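Local coordinates for acyl-CoA dehydrogenase domain protein Tcur3481 (PDB 6WY9) that probably acts as an FAD-dependent acyl-CoA dehydrogenase, working as a flavoprotein that shares its assembly with a partner protein, at residues T192-M197 / G337-G342. Sequence-based numbering, arbitrary orientation.
Sequences TTSRDM and GKQISG
Q339 reaches out from helix 330-340 and sets its carboxamide against the type I beta turn T192-R195, in the loop between strands 185-191 and 197-203. Its CG stands anti to the backbone N (chi1 -177°) and the chain stays extended beyond it. The hydroxyl OG1 of T192, whose side chain crosses that of Q339 at about a right angle, donates to OE1 of Q339 at 2.7 Å, in the carbonyl plane on a lone pair. The backbone N of S194 donates almost straight to the same OE1 of Q339 at 2.9 Å, tilted from that plane. S194 OG lies 3.0 Å from OE1 of Q339, but glycerol is also within its hydrogen-bonding reach. On the other half of the amide, NE2 of Q339 donates a hydrogen bond to a water 2.9 Å away, which in turn donates to OD2 of D196. T193 and K338 cross at about a right angle, CG2 of T193 lying 4.0 Å from CG of K338; OG1 of T193 and NZ of K338 bond side chains of another protein's chain. A leucine in place of Q339 would probably leave S194 N and T192 OG1 without their acceptor. Using both ends of one amide, the contact ties the beta domain to the C-terminal helices mainly by polar bonds.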
loop_
_atom_site.group_PDB
_atom_site.type_symbol
_atom_site.label_atom_id
_atom_site.label_comp_id
_atom_site.label_asym_id
_atom_site.label_seq_id
_atom_site.Cartn_x
_atom_site.Cartn_y
_atom_site.Cartn_z
ATOM N N THR B 192 11.338 5.048 26.192
ATOM C CA THR B 192 10.871 4.545 24.909
ATOM C C THR B 192 10.335 5.669 23.997
ATOM O O THR B 192 10.146 6.808 24.395
ATOM C CB THR B 192 9.790 3.475 25.140
ATOM O OG1 THR B 192 8.637 4.100 25.700
ATOM C CG2 THR B 192 10.293 2.434 26.129
ATOM N N THR B 193 10.040 5.283 22.766
ATOM C CA THR B 193 9.507 6.197 21.762
ATOM C C THR B 193 8.393 7.076 22.308
ATOM O O THR B 193 8.398 8.292 22.117
ATOM C CB THR B 193 8.977 5.360 20.589
ATOM O OG1 THR B 193 10.063 4.655 19.980
ATOM C CG2 THR B 193 8.289 6.262 19.551
ATOM N N SER B 194 7.406 6.468 22.978
ATOM C CA SER B 194 6.283 7.238 23.513
ATOM C C SER B 194 6.674 8.175 24.658
ATOM O O SER B 194 5.832 8.973 25.107
ATOM C CB SER B 194 5.189 6.263 23.989
ATOM O OG SER B 194 5.621 5.600 25.171
ATOM N N ARG B 195 7.903 8.090 25.170
ATOM C CA ARG B 195 8.380 8.849 26.351
ATOM C C ARG B 195 7.934 8.193 27.657
ATOM O O ARG B 195 8.041 8.842 28.727
ATOM C CB ARG B 195 7.926 10.316 26.430
ATOM C CG ARG B 195 8.276 11.227 25.277
ATOM C CD ARG B 195 9.709 11.629 25.397
ATOM N NE ARG B 195 10.098 12.731 24.520
ATOM C CZ ARG B 195 11.338 13.207 24.487
ATOM N NH1 ARG B 195 11.652 14.203 23.663
ATOM N NH2 ARG B 195 12.264 12.667 25.291
ATOM N N ASP B 196 7.395 6.969 27.616
ATOM C CA ASP B 196 7.215 6.209 28.843
ATOM C C ASP B 196 8.588 5.937 29.446
ATOM O O ASP B 196 9.606 5.945 28.746
ATOM C CB ASP B 196 6.489 4.877 28.548
ATOM C CG ASP B 196 6.266 4.019 29.814
ATOM O OD1 ASP B 196 5.759 4.573 30.822
ATOM O OD2 ASP B 196 6.570 2.773 29.801
ATOM N N MET B 197 8.624 5.681 30.739
ATOM C CA MET B 197 9.854 5.195 31.354
ATOM C C MET B 197 9.643 3.709 31.679
ATOM O O MET B 197 8.991 3.366 32.674
ATOM C CB MET B 197 10.230 5.999 32.585
ATOM C CG MET B 197 11.666 5.737 33.062
ATOM S SD MET B 197 12.942 6.271 31.857
ATOM C CE MET B 197 12.773 8.069 31.774
ATOM N N GLY B 337 1.310 6.059 18.570
ATOM C CA GLY B 337 0.896 5.122 17.535
ATOM C C GLY B 337 2.030 4.203 17.138
ATOM O O GLY B 337 1.858 2.984 17.047
ATOM N N LYS B 338 3.208 4.789 16.933
ATOM C CA LYS B 338 4.402 4.058 16.535
ATOM C C LYS B 338 4.777 3.026 17.601
ATOM O O LYS B 338 5.002 1.847 17.298
ATOM C CB LYS B 338 5.516 5.096 16.269
ATOM C CG LYS B 338 6.948 4.623 16.163
ATOM C CD LYS B 338 7.461 4.594 14.688
ATOM C CE LYS B 338 8.867 3.933 14.570
ATOM N NZ LYS B 338 9.208 3.499 13.121
ATOM N N GLN B 339 4.822 3.435 18.870
ATOM C CA GLN B 339 5.179 2.471 19.910
ATOM C C GLN B 339 4.144 1.345 20.005
ATOM O O GLN B 339 4.497 0.156 20.087
ATOM C CB GLN B 339 5.287 3.142 21.291
ATOM C CG GLN B 339 5.737 2.047 22.306
ATOM C CD GLN B 339 6.352 2.639 23.549
ATOM O OE1 GLN B 339 7.137 3.585 23.467
ATOM N NE2 GLN B 339 6.015 2.075 24.704
ATOM N N ILE B 340 2.860 1.705 20.004
ATOM C CA ILE B 340 1.831 0.690 20.189
ATOM C C ILE B 340 1.885 -0.334 19.054
ATOM O O ILE B 340 1.675 -1.542 19.272
ATOM C CB ILE B 340 0.443 1.349 20.309
ATOM C CG1 ILE B 340 0.328 2.077 21.645
ATOM C CG2 ILE B 340 -0.670 0.285 20.257
ATOM C CD1 ILE B 340 -0.941 2.985 21.691
ATOM N N SER B 341 2.193 0.128 17.835
ATOM C CA SER B 341 2.157 -0.747 16.661
ATOM C C SER B 341 3.243 -1.818 16.699
ATOM O O SER B 341 3.220 -2.750 15.869
ATOM C CB SER B 341 2.287 0.086 15.371
ATOM O OG SER B 341 3.594 0.683 15.302
ATOM N N GLY B 342 4.180 -1.716 17.637
ATOM C CA GLY B 342 5.203 -2.744 17.833
ATOM C C GLY B 342 5.093 -3.507 19.157
ATOM O O GLY B 342 5.915 -4.389 19.439
HETATM O O HOH W 1 6.939 1.732 27.385
#